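Local atomic coordinates of protein LURP-one-related 15 (PDB entry 1ZXU), a protein that is of unknown function but may be related to the phospholipid scramblases and the tubby-like family of membrane-tethered transcription factors. Residues S156-A161 and D165-Q170; G150-R155 and S202-L207. All blocks are in the same frame, centred on the assembly; numbering follows the deposited sequence.

Interaction 1 of 2, residues S156-A161 and D165-Q170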
ATOM      1  N   SER A 156      12.249   8.736   1.460  1.00 16.71           N
ATOM      2  CA  SER A 156      13.064   7.788   2.216  1.00 19.07           C
ATOM      3  C   SER A 156      12.310   6.761   3.040  1.00 18.07           C
ATOM      4  O   SER A 156      12.929   6.069   3.893  1.00 17.96           O
ATOM      5  CB  SER A 156      14.029   8.530   3.147  1.00 17.89           C
ATOM      6  OG  SER A 156      13.337   9.308   4.102  1.00 20.74           O
ATOM      7  N   CYS A 157      11.010   6.644   2.820  1.00 17.04           N
ATOM      8  CA  CYS A 157      10.201   5.665   3.547  1.00 14.28           C
ATOM      9  C   CYS A 157      10.738   4.265   3.416  1.00 14.83           C
ATOM     10  O   CYS A 157      11.167   3.850   2.345  1.00 15.41           O
ATOM     11  CB  CYS A 157       8.768   5.676   3.006  1.00 15.75           C
ATOM     12  SG  CYS A 157       7.950   7.332   3.299  1.00 22.52           S
ATOM     13  N   VAL A 158      10.712   3.564   4.530  1.00 13.04           N
ATOM     14  CA  VAL A 158      11.152   2.165   4.577  1.00 13.42           C
ATOM     15  C   VAL A 158      10.045   1.432   5.330  1.00 13.96           C
ATOM     16  O   VAL A 158       9.563   1.912   6.361  1.00 14.28           O
ATOM     17  CB  VAL A 158      12.475   2.007   5.346  1.00 13.34           C
ATOM     18  CG1 VAL A 158      12.860   0.573   5.337  1.00 15.15           C
ATOM     19  CG2 VAL A 158      13.590   2.866   4.659  1.00 19.72           C
ATOM     20  N   VAL A 159       9.642   0.274   4.808  1.00 11.00           N
ATOM     21  CA  VAL A 159       8.665  -0.568   5.484  1.00 10.75           C
ATOM     22  C   VAL A 159       9.428  -1.765   6.087  1.00 11.41           C
ATOM     23  O   VAL A 159      10.180  -2.454   5.362  1.00 12.59           O
ATOM     24  CB  VAL A 159       7.612  -1.134   4.489  1.00 12.94           C
ATOM     25  CG1 VAL A 159       6.479  -1.827   5.230  1.00 11.60           C
ATOM     26  CG2 VAL A 159       6.976   0.013   3.638  1.00 12.70           C
ATOM     27  N   TYR A 160       9.147  -2.023   7.382  1.00 14.10           N
ATOM     28  CA  TYR A 160       9.774  -3.136   8.116  1.00 13.43           C
ATOM     29  C   TYR A 160       8.750  -4.138   8.567  1.00 15.58           C
ATOM     30  O   TYR A 160       7.598  -3.743   8.890  1.00 14.11           O
ATOM     31  CB  TYR A 160      10.406  -2.591   9.382  1.00 15.15           C
ATOM     32  CG  TYR A 160      11.476  -1.589   9.145  1.00 16.67           C
ATOM     33  CD1 TYR A 160      12.805  -1.995   9.018  1.00 24.09           C
ATOM     34  CD2 TYR A 160      11.171  -0.246   9.060  1.00 20.93           C
ATOM     35  CE1 TYR A 160      13.825  -1.058   8.812  1.00 24.74           C
ATOM     36  CE2 TYR A 160      12.179   0.708   8.847  1.00 23.86           C
ATOM     37  CZ  TYR A 160      13.489   0.280   8.714  1.00 22.46           C
ATOM     38  OH  TYR A 160      14.460   1.230   8.527  1.00 29.50           O
ATOM     39  N   ALA A 161       9.156  -5.420   8.622  1.00 16.95           N
ATOM     40  CA  ALA A 161       8.367  -6.485   9.243  1.00 19.12           C
ATOM     41  C   ALA A 161       8.555  -6.319  10.748  1.00 23.62           C
ATOM     42  O   ALA A 161       9.661  -6.035  11.232  1.00 24.63           O
ATOM     43  CB  ALA A 161       8.872  -7.884   8.789  1.00 24.19           C
ATOM     44  N   ASP A 165      12.122  -7.058  12.248  1.00 30.90           N
ATOM     45  CA  ASP A 165      12.560  -5.773  11.737  1.00 30.31           C
ATOM     46  C   ASP A 165      13.299  -5.892  10.388  1.00 25.38           C
ATOM     47  O   ASP A 165      14.183  -5.082  10.110  1.00 26.12           O
ATOM     48  CB  ASP A 165      13.416  -4.997  12.750  1.00 34.56           C
ATOM     49  CG  ASP A 165      12.674  -3.813  13.320  1.00 43.51           C
ATOM     50  OD1 ASP A 165      12.218  -2.967  12.516  1.00 49.17           O
ATOM     51  OD2 ASP A 165      12.535  -3.728  14.568  1.00 57.71           O
ATOM     52  N   ALA A 166      12.897  -6.858   9.567  1.00 21.57           N
ATOM     53  CA  ALA A 166      13.476  -7.060   8.224  1.00 16.89           C
ATOM     54  C   ALA A 166      12.853  -5.968   7.332  1.00 17.32           C
ATOM     55  O   ALA A 166      11.663  -5.722   7.451  1.00 16.68           O
ATOM     56  CB  ALA A 166      13.094  -8.408   7.693  1.00 20.18           C
ATOM     57  N   ILE A 167      13.638  -5.364   6.473  1.00 12.89           N
ATOM     58  CA  ILE A 167      13.067  -4.385   5.463  1.00 12.91           C
ATOM     59  C   ILE A 167      12.327  -5.194   4.401  1.00 13.95           C
ATOM     60  O   ILE A 167      12.870  -6.126   3.816  1.00 12.55           O
ATOM     61  CB  ILE A 167      14.171  -3.606   4.774  1.00 12.55           C
ATOM     62  CG1 ILE A 167      14.807  -2.647   5.769  1.00 16.66           C
ATOM     63  CG2 ILE A 167      13.645  -2.754   3.579  1.00 14.75           C
ATOM     64  CD1 ILE A 167      16.130  -2.110   5.251  1.00 21.29           C
ATOM     65  N   VAL A 168      11.055  -4.811   4.153  1.00 11.82           N
ATOM     66  CA  VAL A 168      10.268  -5.439   3.097  1.00 12.26           C
ATOM     67  C   VAL A 168      10.078  -4.540   1.858  1.00 11.78           C
ATOM     68  O   VAL A 168       9.752  -5.048   0.797  1.00 11.91           O
ATOM     69  CB  VAL A 168       8.891  -5.965   3.597  1.00 14.26           C
ATOM     70  CG1 VAL A 168       9.107  -7.058   4.703  1.00 14.99           C
ATOM     71  CG2 VAL A 168       8.072  -4.869   4.130  1.00 12.28           C
ATOM     72  N   ALA A 169      10.270  -3.240   2.043  1.00 11.29           N
ATOM     73  CA  ALA A 169      10.207  -2.289   0.926  1.00 10.71           C
ATOM     74  C   ALA A 169      10.955  -1.027   1.243  1.00 10.97           C
ATOM     75  O   ALA A 169      11.028  -0.622   2.409  1.00 13.44           O
ATOM     76  CB  ALA A 169       8.757  -1.937   0.568  1.00 10.12           C
ATOM     77  N   GLN A 170      11.466  -0.410   0.200  1.00 11.32           N
ATOM     78  CA  GLN A 170      12.273   0.798   0.387  1.00 13.30           C
ATOM     79  C   GLN A 170      12.031   1.831  -0.729  1.00 14.44           C
ATOM     80  O   GLN A 170      12.146   1.491  -1.895  1.00 14.45           O
ATOM     81  CB  GLN A 170      13.747   0.335   0.343  1.00 16.47           C
ATOM     82  CG  GLN A 170      14.785   1.414   0.159  1.00 24.85           C
ATOM     83  CD  GLN A 170      15.236   1.930   1.471  1.00 32.12           C
ATOM     84  OE1 GLN A 170      15.845   1.181   2.236  1.00 30.94           O
ATOM     85  NE2 GLN A 170      14.902   3.200   1.786  1.00 30.84           N
TER
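Val-159 takes most of the backbone pairing between 156-161 and 165-170. Its N donates to Ala-169 O at 2.9 Å, nearly straight, and its O accepts from Val-168 N at 2.8 Å and, weakly, from Ala-169 N. Two consecutive NH groups thus converge on one carbonyl, which defines a classic beta bulge; the register slips by one residue, so that Tyr-160 pairs with Ile-167. Beyond the slip, Ala-161 N reaches Ala-166 O at 2.8 Å.

The apolar contacts fall on two faces. On that of Val-158, Tyr-160, Ile-167 and Gln-170, the tyrosine lies alongside the isoleucine, CE1 being 3.6 Å from Ile-167 CG1. Val-158 CG1, anti to the backbone N (chi1 -179°), sits over the rim of one ring face, while CG2 meets the amide of Gln-170, whose chain bends at chi2 to bring NE2 within 3.2 Å of that methyl. On the other face Val-159 CG2 packs on Ala-169 CB, and Val-159 CG1 lies 3.6 Å from Val-168 CG2; helix 197-211 covers this side through Ile-200 and Leu-203.

Near the turn Asp-165 OD1 approaches Tyr-160 CB to 3.6 Å, its carboxylate plane turned 78° from the ring, and forms a salt bridge with Arg-147. From the neighbouring strand, Lys-149 makes a cation-pi contact with the Tyr-160 ring. The 167° angle between the strand axes and the short connection identify an antiparallel beta hairpin with a classic bulge, part of the closed barrel around a helix known from the tubby-like fold.

Interaction 2 of 2, residues G150-R155 and S202-L207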
ATOM      1  N   GLY A 150      10.877   6.743   8.172  1.00 20.54           N
ATOM      2  CA  GLY A 150      11.469   7.554   7.095  1.00 20.88           C
ATOM      3  C   GLY A 150      10.478   8.614   6.671  1.00 23.22           C
ATOM      4  O   GLY A 150       9.422   8.747   7.280  1.00 26.43           O
ATOM      5  N   SER A 151      10.796   9.347   5.611  1.00 21.81           N
ATOM      6  CA  SER A 151       9.992  10.532   5.237  1.00 21.97           C
ATOM      7  C   SER A 151       9.467  10.509   3.802  1.00 21.45           C
ATOM      8  O   SER A 151      10.240  10.313   2.889  1.00 20.09           O
ATOM      9  CB  SER A 151      10.822  11.799   5.468  1.00 26.40           C
ATOM     10  OG  SER A 151      10.249  12.916   4.805  1.00 32.17           O
ATOM     11  N   TRP A 152       8.147  10.698   3.639  1.00 22.21           N
ATOM     12  CA  TRP A 152       7.528  10.801   2.320  1.00 22.81           C
ATOM     13  C   TRP A 152       8.162  11.921   1.538  1.00 23.61           C
ATOM     14  O   TRP A 152       8.543  11.741   0.392  1.00 22.22           O
ATOM     15  CB  TRP A 152       6.009  11.018   2.426  1.00 22.86           C
ATOM     16  CG  TRP A 152       5.282  11.237   1.151  1.00 22.94           C
ATOM     17  CD1 TRP A 152       4.856  12.425   0.641  1.00 30.16           C
ATOM     18  CD2 TRP A 152       4.849  10.223   0.226  1.00 24.01           C
ATOM     19  NE1 TRP A 152       4.195  12.211  -0.564  1.00 31.21           N
ATOM     20  CE2 TRP A 152       4.179  10.872  -0.823  1.00 24.38           C
ATOM     21  CE3 TRP A 152       4.981   8.837   0.195  1.00 25.87           C
ATOM     22  CZ2 TRP A 152       3.649  10.176  -1.910  1.00 29.76           C
ATOM     23  CZ3 TRP A 152       4.440   8.134  -0.873  1.00 27.38           C
ATOM     24  CH2 TRP A 152       3.768   8.810  -1.901  1.00 27.57           C
ATOM     25  N   LEU A 153       8.287  13.084   2.165  1.00 22.33           N
ATOM     26  CA  LEU A 153       8.804  14.240   1.428  1.00 25.35           C
ATOM     27  C   LEU A 153      10.292  14.107   1.049  1.00 22.58           C
ATOM     28  O   LEU A 153      10.708  14.615   0.002  1.00 27.83           O
ATOM     29  CB  LEU A 153       8.495  15.552   2.168  1.00 27.95           C
ATOM     30  CG  LEU A 153       7.007  15.959   2.254  1.00 26.92           C
ATOM     31  CD1 LEU A 153       6.790  17.116   3.238  1.00 32.02           C
ATOM     32  CD2 LEU A 153       6.403  16.261   0.910  1.00 33.64           C
ATOM     33  N   GLU A 154      11.074  13.361   1.827  1.00 22.01           N
ATOM     34  CA  GLU A 154      12.468  13.061   1.464  1.00 25.29           C
ATOM     35  C   GLU A 154      12.630  11.838   0.531  1.00 24.42           C
ATOM     36  O   GLU A 154      13.721  11.556   0.001  1.00 23.51           O
ATOM     37  CB  GLU A 154      13.323  12.875   2.743  1.00 26.50           C
ATOM     38  CG  GLU A 154      13.610  14.217   3.412  1.00 36.71           C
ATOM     39  CD  GLU A 154      14.365  14.090   4.747  1.00 35.51           C
ATOM     40  OE1 GLU A 154      15.391  13.363   4.797  1.00 50.71           O
ATOM     41  OE2 GLU A 154      13.910  14.724   5.739  1.00 48.88           O
ATOM     42  N   ARG A 155      11.516  11.142   0.280  1.00 21.72           N
ATOM     43  CA  ARG A 155      11.541   9.914  -0.537  1.00 17.47           C
ATOM     44  C   ARG A 155      12.376   8.818   0.130  1.00 17.93           C
ATOM     45  O   ARG A 155      13.054   8.035  -0.570  1.00 18.76           O
ATOM     46  CB  ARG A 155      11.958  10.125  -2.026  1.00 18.85           C
ATOM     47  CG  ARG A 155      11.199  11.210  -2.811  1.00 19.66           C
ATOM     48  CD  ARG A 155       9.700  11.213  -2.446  1.00 20.40           C
ATOM     49  NE  ARG A 155       8.887  12.017  -3.366  1.00 19.96           N
ATOM     50  CZ  ARG A 155       7.597  12.245  -3.227  1.00 23.73           C
ATOM     51  NH1 ARG A 155       6.953  11.800  -2.159  1.00 25.96           N
ATOM     52  NH2 ARG A 155       6.944  12.933  -4.169  1.00 22.20           N
ATOM     53  N   SER A 202      -0.771  -0.582  -1.169  1.00 11.43           N
ATOM     54  CA  SER A 202      -1.751   0.091  -0.326  1.00 12.97           C
ATOM     55  C   SER A 202      -1.133   1.072   0.674  1.00 12.92           C
ATOM     56  O   SER A 202      -1.719   2.128   1.011  1.00 12.24           O
ATOM     57  CB  SER A 202      -2.641  -0.951   0.397  1.00 14.24           C
ATOM     58  OG  SER A 202      -1.917  -1.506   1.485  1.00 17.08           O
ATOM     59  N   LEU A 203       0.084   0.745   1.159  1.00 10.83           N
ATOM     60  CA  LEU A 203       0.772   1.643   2.059  1.00 11.72           C
ATOM     61  C   LEU A 203       1.172   2.937   1.356  1.00 10.97           C
ATOM     62  O   LEU A 203       1.153   3.997   1.952  1.00 13.82           O
ATOM     63  CB  LEU A 203       2.005   0.935   2.701  1.00 11.22           C
ATOM     64  CG  LEU A 203       1.621  -0.259   3.578  1.00 13.86           C
ATOM     65  CD1 LEU A 203       2.944  -0.847   4.201  1.00 15.08           C
ATOM     66  CD2 LEU A 203       0.719   0.151   4.739  1.00 14.16           C
ATOM     67  N   VAL A 204       1.643   2.815   0.102  1.00 11.54           N
ATOM     68  CA  VAL A 204       1.998   3.967  -0.709  1.00 11.42           C
ATOM     69  C   VAL A 204       0.796   4.891  -0.880  1.00 12.10           C
ATOM     70  O   VAL A 204       0.918   6.123  -0.729  1.00 13.13           O
ATOM     71  CB  VAL A 204       2.531   3.515  -2.062  1.00 13.11           C
ATOM     72  CG1 VAL A 204       2.662   4.755  -3.057  1.00 11.76           C
ATOM     73  CG2 VAL A 204       3.890   2.771  -1.841  1.00 12.93           C
ATOM     74  N   VAL A 205      -0.360   4.283  -1.091  1.00 11.02           N
ATOM     75  CA  VAL A 205      -1.621   5.028  -1.178  1.00 10.38           C
ATOM     76  C   VAL A 205      -1.919   5.803   0.120  1.00 11.09           C
ATOM     77  O   VAL A 205      -2.254   6.982   0.084  1.00 13.26           O
ATOM     78  CB  VAL A 205      -2.788   4.130  -1.593  1.00 12.37           C
ATOM     79  CG1 VAL A 205      -4.119   4.918  -1.524  1.00 14.78           C
ATOM     80  CG2 VAL A 205      -2.521   3.576  -3.041  1.00 14.98           C
ATOM     81  N   ILE A 206      -1.798   5.121   1.234  1.00  9.83           N
ATOM     82  CA  ILE A 206      -1.985   5.778   2.549  1.00 12.39           C
ATOM     83  C   ILE A 206      -0.958   6.907   2.791  1.00 12.92           C
ATOM     84  O   ILE A 206      -1.313   7.993   3.314  1.00 15.95           O
ATOM     85  CB  ILE A 206      -1.944   4.729   3.684  1.00 13.42           C
ATOM     86  CG1 ILE A 206      -3.191   3.845   3.588  1.00 13.49           C
ATOM     87  CG2 ILE A 206      -1.889   5.417   5.033  1.00 14.74           C
ATOM     88  CD1 ILE A 206      -3.125   2.576   4.457  1.00 18.60           C
ATOM     89  N   LEU A 207       0.316   6.681   2.465  1.00 10.84           N
ATOM     90  CA  LEU A 207       1.308   7.748   2.602  1.00 14.34           C
ATOM     91  C   LEU A 207       0.962   8.946   1.768  1.00 14.45           C
ATOM     92  O   LEU A 207       1.129  10.086   2.194  1.00 16.61           O
ATOM     93  CB  LEU A 207       2.687   7.232   2.227  1.00 15.18           C
ATOM     94  CG  LEU A 207       3.253   6.241   3.239  1.00 20.43           C
ATOM     95  CD1 LEU A 207       4.431   5.528   2.655  1.00 21.02           C
ATOM     96  CD2 LEU A 207       3.642   7.050   4.523  1.00 18.86           C
TER
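Trp-152 and Leu-207 make the close part of the contact between 150-155 and segment 202-207 of helix 197-211. The six-membered side of the indole meets the start of the leucine side chain: Leu-207 CB is 3.5 Å from Trp-152 CE3 and 3.7 Å from Trp-152 CZ3, and the two side chains run at a slant to each other. With CG anti to the backbone N (chi1 176°), the indole is carried from the loop toward the helix. Leu-207 O lies 4.2 Å above the ring plane, over its centre.

One turn earlier on the helix the packing is slacker. Trp-152 CH2 comes no nearer than 4.4 Å to Val-204 CG1, and the helix backbone approaches through Val-204 O at 4.1 Å from Trp-152 CZ3. All three residues are nevertheless buried; the 159 Å² interface is small, its side-chain contacts apolar and two helix carbonyls close to the indole. Phe-187 adds an edge-to-face contact to the indole.

The face of the indole opposite Leu-207 O is met by Arg-155, whose NH1 stands 3.1 Å above the plane, toward the rim. The same NH1 donates to Trp-152 O at 3.0 Å with a bent angle of 137°, approaching from above the carbonyl plane; Arg-155 N binds this oxygen from the other face. Two donors therefore grip one carbonyl and tie the arginine to the tryptophan's own turn, while Arg-155 NE bonds to Asn-186.

Glu-154 is exposed, and so is Leu-153, although it touches Asn-211 of the same helix. There the backbone is shaped locally, Glu-154 N donating to Ser-151 OG in an ST motif that overlaps the type I turn from Trp-152 to Arg-155. The whole is a strand-connecting loop packed chiefly through Trp-152 onto the C-terminal helix that fills the barrel of a tubby-like fold.

How the interactions relate
Interactions 1 and 2 share a continuous piece of chain, since 150-155 runs directly into 156-161, and their centres lie about 11 Å apart. The junction is held by a probable hydrogen bond, Ser-156 N to Ser-151 O at 2.9 Å, and by Ser-156 OG with Ser-151 N. Cys-157 SG packs 3.4 Å from Trp-152 N, and its side chain also touches Leu-207, so one cysteine bridges the loop, hairpin and helix. A further direct contact is Val-159 CG1 with Leu-203 CD1, 3.8 Å apart. Interaction 1 thus supplies barrel wall and interaction 2 the neighbouring loop, both packing against helix 197-211.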